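Local structure of oxalate biosynthetic component 1 (5IKY) at residues A[91-96]-A[100-105]; A[125-130]-A[165-170]; A[870-875]-A[941-946]. The protein probably makes oxalate under quorum-sensing control, as a bifunctional enzyme that joins a serine hydrolase of the alpha/beta hydrolase kind to a lyase activity. All coordinates share one frame; numbering follows the deposited sequence.

Contact 1: A[91-96]-A[100-105]; sequences NGWTPS and WHRTQT
The amide of Thr94 donates to His101 O, with Thr94 N 3.1 Å from His101 O and an N-H...O angle of 166°. His101 N returns a bond to Thr94 O at 3.2 Å, and together they make Thr94 and His101 the hydrogen-bonded antiparallel pair of a beta hairpin, strands 93-96 and 99-102. Trp93 faces Arg102 and Pro95 faces Trp100 in the flanking non-hydrogen-bonded pairs, so these four side chains share one face of the sheet, where helix 82-90 covers the two indoles through Leu88. A methylene suits the face of an indole: Arg102 CG sits over the five-membered ring of Trp93, 3.5 Å from its centroid. Pro95 CB, held by its rigid ring, makes a like CH-pi contact over the six-membered ring of Trp100. Proline is tolerated here because a non-hydrogen-bonded pair asks for no N-H toward strand 99-102. With its CG anti to the carbonyl carbon (chi1 -71°), Trp100 reaches across to the partner strand, its CE3 within 3.6 Å of Trp93 CB. Arg102 runs extended past the indole to a salt bridge with Glu63. At the helix end, Gly92 takes positive phi as the C-prime residue of a Schellman motif, a backbone shape that calls for glycine; its O accepts a weak bond from Thr103 N. On the face that carries Thr94 and His101, Thr94 meets Thr103, from the loop just past the strand, tip to tip, with Thr94 CG2 3.2 Å from Thr103 OG1.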
# COMPACT_ATOMS: atom_id res chain seq x y z
N ASN A 91 -16.64 -48.01 15.58
CA ASN A 91 -16.04 -46.70 15.35
C ASN A 91 -15.54 -46.06 16.64
O ASN A 91 -15.24 -44.87 16.68
CB ASN A 91 -17.04 -45.76 14.66
CG ASN A 91 -17.12 -45.98 13.17
OD1 ASN A 91 -16.19 -46.51 12.56
ND2 ASN A 91 -18.23 -45.55 12.56
N GLY A 92 -15.46 -46.86 17.70
CA GLY A 92 -14.79 -46.45 18.92
C GLY A 92 -15.63 -45.75 19.98
O GLY A 92 -15.10 -44.98 20.79
N TRP A 93 -16.93 -46.01 20.00
CA TRP A 93 -17.80 -45.43 21.02
C TRP A 93 -18.20 -46.47 22.05
O TRP A 93 -18.53 -47.61 21.71
CB TRP A 93 -19.05 -44.82 20.38
CG TRP A 93 -18.77 -43.66 19.47
CD1 TRP A 93 -18.25 -43.72 18.21
CD2 TRP A 93 -19.00 -42.28 19.74
NE1 TRP A 93 -18.14 -42.46 17.68
CE2 TRP A 93 -18.60 -41.55 18.60
CE3 TRP A 93 -19.52 -41.58 20.84
CZ2 TRP A 93 -18.69 -40.16 18.53
CZ3 TRP A 93 -19.60 -40.20 20.77
CH2 TRP A 93 -19.19 -39.51 19.62
N THR A 94 -18.18 -46.09 23.33
CA THR A 94 -18.65 -46.96 24.39
C THR A 94 -19.89 -46.38 25.05
O THR A 94 -19.95 -45.17 25.31
CB THR A 94 -17.58 -47.20 25.47
OG1 THR A 94 -17.18 -45.95 26.03
CG2 THR A 94 -16.37 -47.90 24.86
N PRO A 95 -20.89 -47.23 25.32
CA PRO A 95 -22.15 -46.79 25.93
C PRO A 95 -22.05 -46.69 27.45
O PRO A 95 -21.19 -47.31 28.07
CB PRO A 95 -23.13 -47.88 25.52
CG PRO A 95 -22.29 -49.10 25.45
CD PRO A 95 -20.93 -48.66 24.98
N SER A 96 -22.95 -45.91 28.03
CA SER A 96 -23.04 -45.77 29.48
C SER A 96 -24.47 -45.37 29.81
O SER A 96 -24.73 -44.23 30.20
CB SER A 96 -22.03 -44.75 30.00
OG SER A 96 -22.14 -44.58 31.40
N TRP A 100 -23.57 -42.11 25.00
CA TRP A 100 -22.39 -42.64 24.32
C TRP A 100 -21.28 -41.60 24.33
O TRP A 100 -21.54 -40.40 24.26
CB TRP A 100 -22.72 -43.03 22.87
CG TRP A 100 -23.59 -44.25 22.74
CD1 TRP A 100 -24.94 -44.32 22.92
CD2 TRP A 100 -23.16 -45.57 22.37
NE1 TRP A 100 -25.38 -45.60 22.70
CE2 TRP A 100 -24.31 -46.38 22.36
CE3 TRP A 100 -21.92 -46.13 22.06
CZ2 TRP A 100 -24.25 -47.74 22.05
CZ3 TRP A 100 -21.87 -47.48 21.75
CH2 TRP A 100 -23.03 -48.27 21.74
N HIS A 101 -20.04 -42.06 24.41
CA HIS A 101 -18.89 -41.16 24.32
C HIS A 101 -17.68 -41.90 23.77
O HIS A 101 -17.57 -43.12 23.91
CB HIS A 101 -18.57 -40.54 25.68
CG HIS A 101 -18.23 -41.54 26.74
ND1 HIS A 101 -16.93 -41.88 27.05
CD2 HIS A 101 -19.01 -42.27 27.56
CE1 HIS A 101 -16.93 -42.78 28.01
NE2 HIS A 101 -18.18 -43.04 28.34
N ARG A 102 -16.77 -41.17 23.12
CA ARG A 102 -15.61 -41.79 22.50
C ARG A 102 -14.47 -42.01 23.49
O ARG A 102 -13.95 -41.07 24.09
CB ARG A 102 -15.11 -40.95 21.33
CG ARG A 102 -15.46 -41.53 19.98
CD ARG A 102 -14.48 -41.09 18.91
NE ARG A 102 -14.84 -41.62 17.60
CZ ARG A 102 -14.16 -41.37 16.49
NH1 ARG A 102 -13.08 -40.59 16.53
NH2 ARG A 102 -14.55 -41.89 15.33
N THR A 103 -14.08 -43.27 23.64
CA THR A 103 -12.97 -43.65 24.49
C THR A 103 -11.74 -43.93 23.64
O THR A 103 -10.60 -43.80 24.10
CB THR A 103 -13.31 -44.88 25.34
OG1 THR A 103 -13.86 -45.90 24.49
CG2 THR A 103 -14.33 -44.51 26.40
N GLN A 104 -11.98 -44.32 22.39
CA GLN A 104 -10.93 -44.40 21.38
C GLN A 104 -10.47 -42.99 21.02
O GLN A 104 -11.30 -42.11 20.82
CB GLN A 104 -11.43 -45.13 20.14
CG GLN A 104 -10.60 -44.89 18.89
CD GLN A 104 -11.45 -44.74 17.65
OE1 GLN A 104 -12.66 -44.53 17.73
NE2 GLN A 104 -10.83 -44.84 16.48
N THR A 105 -9.17 -42.78 20.94
CA THR A 105 -8.65 -41.46 20.61
C THR A 105 -7.40 -41.55 19.74
O THR A 105 -6.55 -42.41 19.94
CB THR A 105 -8.34 -40.64 21.88
OG1 THR A 105 -9.52 -40.55 22.69
CG2 THR A 105 -7.89 -39.23 21.53

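Contact 2: A[125-130]-A[165-170]; sequences SVDLVR and VERMRA
Leu128 and Arg167 meet where helix 126-138 faces helix 162-172 in the N-terminal domain, their side chains sliding past each other in opposite directions. The tight part belongs to leucine. Its CD1 rests on one face of the Arg167 guanidinium, 3.7 Å from Arg167 CZ and set toward the rim of the group, while the other methyl, CD2, lies 3.8 Å from Arg167 O on the helix backbone. Leu128 is directed at the other helix from its CB, and with CG anti to the backbone N (chi1 176°) its two methyls spread over both targets. CD2 also approaches Met168, although CG of Met168 is 4.4 Å from Leu128 CD2, and further apolar cover comes from Leu123 on Leu128 and from Leu179 on Met168.

The outer side is looser. Asp127 is exposed, and its OD2 makes a long salt bridge to Arg167 NH2, at 3.7 Å; the carboxylate and guanidinium planes are 23° apart. Arg167 has a firmer partner in Gln131, whose OE1 accepts from NH1. The short helix axes stay 11.0 Å apart, so side chains span the distance, one of them as far as the opposite backbone. Ser125 is the N-cap of helix 126-138, its OG accepting from Leu128 N at 3.2 Å, and its own N donates to Asp171. Arginine thus serves two roles: the face of its guanidinium is poorly hydrated, so a leucine methyl can pack on it, while its N-H groups keep polar partners, Gln131 and, at long range, Asp127, an acid that the helix N terminus would probably favour.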
# COMPACT_ATOMS: atom_id res chain seq x y z
N SER A 125 1.93 -41.56 -10.45
CA SER A 125 0.98 -40.72 -11.15
C SER A 125 1.05 -39.27 -10.68
O SER A 125 0.82 -38.98 -9.50
CB SER A 125 -0.44 -41.26 -10.97
OG SER A 125 -1.40 -40.40 -11.57
N VAL A 126 1.35 -38.36 -11.60
CA VAL A 126 1.42 -36.94 -11.27
C VAL A 126 0.02 -36.36 -11.11
O VAL A 126 -0.18 -35.37 -10.40
CB VAL A 126 2.20 -36.15 -12.35
CG1 VAL A 126 1.44 -36.12 -13.66
CG2 VAL A 126 2.51 -34.73 -11.86
N ASP A 127 -0.96 -36.99 -11.75
CA ASP A 127 -2.34 -36.53 -11.66
C ASP A 127 -2.91 -36.83 -10.28
O ASP A 127 -3.68 -36.05 -9.72
CB ASP A 127 -3.21 -37.17 -12.74
CG ASP A 127 -4.65 -36.69 -12.71
OD1 ASP A 127 -4.88 -35.49 -12.97
OD2 ASP A 127 -5.54 -37.51 -12.42
N LEU A 128 -2.53 -37.98 -9.73
CA LEU A 128 -2.96 -38.37 -8.39
C LEU A 128 -2.40 -37.42 -7.34
O LEU A 128 -3.10 -37.04 -6.40
CB LEU A 128 -2.53 -39.81 -8.09
CG LEU A 128 -2.84 -40.32 -6.68
CD1 LEU A 128 -4.34 -40.46 -6.48
CD2 LEU A 128 -2.13 -41.63 -6.40
N VAL A 129 -1.13 -37.05 -7.50
CA VAL A 129 -0.47 -36.14 -6.57
C VAL A 129 -1.20 -34.80 -6.49
O VAL A 129 -1.43 -34.27 -5.40
CB VAL A 129 1.00 -35.90 -6.96
CG1 VAL A 129 1.65 -34.92 -6.00
CG2 VAL A 129 1.76 -37.21 -6.98
N ARG A 130 -1.56 -34.26 -7.65
CA ARG A 130 -2.27 -32.98 -7.73
C ARG A 130 -3.58 -33.02 -6.95
O ARG A 130 -3.86 -32.12 -6.15
CB ARG A 130 -2.55 -32.60 -9.18
CG ARG A 130 -1.32 -32.34 -10.01
CD ARG A 130 -1.69 -31.60 -11.28
NE ARG A 130 -0.52 -31.24 -12.07
CZ ARG A 130 -0.20 -31.82 -13.21
NH1 ARG A 130 -0.95 -32.79 -13.70
NH2 ARG A 130 0.89 -31.43 -13.87
N VAL A 165 -7.93 -43.69 -1.68
CA VAL A 165 -7.20 -44.75 -0.99
C VAL A 165 -6.78 -45.87 -1.95
O VAL A 165 -5.65 -46.35 -1.89
CB VAL A 165 -8.03 -45.35 0.15
CG1 VAL A 165 -7.23 -46.39 0.91
CG2 VAL A 165 -8.50 -44.24 1.09
N GLU A 166 -7.70 -46.28 -2.82
CA GLU A 166 -7.42 -47.32 -3.80
C GLU A 166 -6.27 -46.93 -4.72
O GLU A 166 -5.29 -47.66 -4.84
CB GLU A 166 -8.66 -47.62 -4.65
CG GLU A 166 -9.88 -48.06 -3.87
CD GLU A 166 -11.16 -47.91 -4.67
OE1 GLU A 166 -11.06 -47.58 -5.87
OE2 GLU A 166 -12.25 -48.12 -4.10
N ARG A 167 -6.41 -45.78 -5.35
CA ARG A 167 -5.41 -45.28 -6.29
C ARG A 167 -4.06 -45.08 -5.60
O ARG A 167 -3.02 -45.31 -6.20
CB ARG A 167 -5.89 -43.98 -6.93
CG ARG A 167 -7.12 -44.16 -7.80
CD ARG A 167 -7.78 -42.83 -8.12
NE ARG A 167 -6.88 -41.91 -8.81
CZ ARG A 167 -7.10 -40.61 -8.94
NH1 ARG A 167 -8.20 -40.07 -8.44
NH2 ARG A 167 -6.23 -39.85 -9.58
N MET A 168 -4.10 -44.66 -4.34
CA MET A 168 -2.88 -44.53 -3.55
C MET A 168 -2.25 -45.90 -3.32
O MET A 168 -1.04 -46.06 -3.50
CB MET A 168 -3.17 -43.85 -2.21
CG MET A 168 -2.72 -42.40 -2.13
SD MET A 168 -2.99 -41.67 -0.51
CE MET A 168 -4.78 -41.70 -0.42
N ARG A 169 -3.07 -46.87 -2.94
CA ARG A 169 -2.59 -48.23 -2.69
C ARG A 169 -2.09 -48.89 -3.97
O ARG A 169 -1.11 -49.63 -3.96
CB ARG A 169 -3.69 -49.08 -2.07
CG ARG A 169 -3.17 -50.32 -1.35
CD ARG A 169 -4.30 -51.30 -1.05
NE ARG A 169 -5.42 -50.66 -0.37
CZ ARG A 169 -5.51 -50.50 0.94
NH1 ARG A 169 -6.58 -49.90 1.47
NH2 ARG A 169 -4.54 -50.94 1.74
N ALA A 170 -2.78 -48.61 -5.08
CA ALA A 170 -2.41 -49.18 -6.37
C ALA A 170 -1.12 -48.58 -6.90
O ALA A 170 -0.21 -49.30 -7.31
CB ALA A 170 -3.54 -48.99 -7.37

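Contact 3: A[870-875]-A[941-946]; sequences EESQLI and AQQLDV
Ser872 and Gln943 carry the polar part of this helix crossing, with Ser872 OG 2.9 Å from Gln943 OE1. Both atoms have clear partners just beside the contact: Ser872 OG is hydrogen-bonded to Ser869 OG, and Gln943 OE1 accepts from Ser869 N. At the other end of the same amide, NE2 donates to Asn855 OD1 and to Ala939 O. Such a set of bonds fixes the rotation of the glutamine amide and satisfies both its ends inside a buried interface, a task for which a long side chain ending in both a donor and an acceptor is well suited. Gln943 reaches there in an extended run beyond CG (chi2 171°).

Van der Waals contact fills the remainder. Serine is small, so the helices come close beside it: the CA atoms of Ser872 and Gln943 are 6.3 Å apart, and Ser872 CB is 3.8 Å from Gln943 CB. Leu944 drives a methyl against the opposite backbone, its CD2 3.4 Å from Ser872 O. The other methyl faces a neighbour one turn along, with Leu944 CD1 4.4 Å from Ile875 CG2, a light apolar contact between branched side chains.

The short axes pass 9.2 Å apart at 71°, steep enough to confine the touching residues to a small patch. Helix 849-860 lies against both helices, through Met852 on Glu871 and Leu859 on Gln943. Helices 937-955 and 959-966 lie in the beta-alpha-beta crossover from strand 929-935 to the neighbouring parallel strand 969-976, as in the alpha/beta hydrolase fold.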
# COMPACT_ATOMS: atom_id res chain seq x y z
N GLU A 870 20.26 33.61 1.81
CA GLU A 870 21.09 34.44 2.68
C GLU A 870 21.59 33.62 3.87
O GLU A 870 22.68 33.87 4.39
CB GLU A 870 20.31 35.66 3.17
N GLU A 871 20.79 32.65 4.29
CA GLU A 871 21.15 31.78 5.40
C GLU A 871 22.30 30.86 5.02
O GLU A 871 23.13 30.50 5.85
CB GLU A 871 19.95 30.95 5.86
CG GLU A 871 18.82 31.76 6.49
CD GLU A 871 18.00 32.52 5.46
OE1 GLU A 871 17.43 31.87 4.55
OE2 GLU A 871 17.92 33.76 5.56
N SER A 872 22.35 30.48 3.74
CA SER A 872 23.42 29.64 3.23
C SER A 872 24.74 30.42 3.17
O SER A 872 25.81 29.86 3.44
CB SER A 872 23.07 29.10 1.84
OG SER A 872 21.87 28.35 1.88
N GLN A 873 24.64 31.69 2.82
CA GLN A 873 25.82 32.55 2.67
C GLN A 873 26.58 32.67 3.98
O GLN A 873 27.80 32.51 4.02
CB GLN A 873 25.40 33.93 2.17
CG GLN A 873 26.56 34.79 1.68
CD GLN A 873 26.09 36.04 0.95
OE1 GLN A 873 25.05 36.62 1.28
NE2 GLN A 873 26.85 36.46 -0.06
N LEU A 874 25.86 32.95 5.06
CA LEU A 874 26.45 33.11 6.38
C LEU A 874 27.21 31.86 6.83
O LEU A 874 28.25 31.96 7.49
CB LEU A 874 25.38 33.46 7.41
CG LEU A 874 24.65 34.78 7.17
CD1 LEU A 874 23.40 34.87 8.03
CD2 LEU A 874 25.59 35.95 7.46
N ILE A 875 26.69 30.70 6.47
CA ILE A 875 27.34 29.44 6.80
C ILE A 875 28.51 29.16 5.86
O ILE A 875 29.58 28.73 6.28
CB ILE A 875 26.35 28.26 6.75
CG1 ILE A 875 25.17 28.52 7.69
CG2 ILE A 875 27.04 26.95 7.12
CD1 ILE A 875 24.15 27.40 7.71
N ALA A 941 23.55 22.32 2.04
CA ALA A 941 24.86 21.84 1.61
C ALA A 941 25.14 22.17 0.14
O ALA A 941 26.20 22.70 -0.19
CB ALA A 941 24.97 20.35 1.84
N GLN A 942 24.18 21.85 -0.72
CA GLN A 942 24.35 22.09 -2.15
C GLN A 942 24.39 23.58 -2.47
O GLN A 942 24.93 23.99 -3.50
CB GLN A 942 23.22 21.42 -2.94
CG GLN A 942 23.53 19.98 -3.34
CD GLN A 942 22.32 19.26 -3.88
OE1 GLN A 942 22.40 18.57 -4.90
NE2 GLN A 942 21.19 19.40 -3.20
N GLN A 943 23.82 24.39 -1.59
CA GLN A 943 23.89 25.84 -1.74
C GLN A 943 25.28 26.35 -1.37
O GLN A 943 25.69 27.41 -1.83
CB GLN A 943 22.82 26.53 -0.90
CG GLN A 943 21.42 26.45 -1.50
CD GLN A 943 20.34 26.93 -0.56
OE1 GLN A 943 20.09 28.13 -0.45
NE2 GLN A 943 19.69 25.99 0.13
N LEU A 944 25.99 25.59 -0.55
CA LEU A 944 27.38 25.93 -0.22
C LEU A 944 28.27 25.63 -1.42
O LEU A 944 29.23 26.36 -1.69
CB LEU A 944 27.87 25.16 1.00
CG LEU A 944 27.08 25.26 2.31
CD1 LEU A 944 27.91 24.70 3.47
CD2 LEU A 944 26.65 26.69 2.59
N ASP A 945 27.96 24.55 -2.12
CA ASP A 945 28.71 24.14 -3.30
C ASP A 945 28.56 25.18 -4.41
O ASP A 945 29.52 25.50 -5.11
CB ASP A 945 28.24 22.77 -3.79
CG ASP A 945 28.35 21.70 -2.72
OD1 ASP A 945 28.75 22.04 -1.58
OD2 ASP A 945 28.02 20.53 -3.01
N VAL A 946 27.34 25.69 -4.56
CA VAL A 946 27.04 26.71 -5.56
C VAL A 946 27.86 27.97 -5.34
O VAL A 946 28.47 28.50 -6.28
CB VAL A 946 25.53 27.07 -5.56
CG1 VAL A 946 25.28 28.33 -6.36
CG2 VAL A 946 24.70 25.91 -6.09

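Followed from the N terminus, the three contacts come in series, and none nests within or crosses another. Contact 1 closes the shortest loop, a two-residue turn between strands 93-96 and 99-102 at the protein surface. Contact 2 shuts a loop of 34 residues holding both helix and strand and joins helices 126-138 and 162-172; its centre is about 33 Å from that of contact 1, in the same N-terminal region. The chain then runs through the beta-keto acid cleavage region and the cap domain before contact 3, which closes a partly unmodelled 65-residue excursion and joins helices 870-879 and 937-955 in the hydrolase part. Contacts 1 and 3 have centres about 87 Å apart, on opposite sides of the chain's centre.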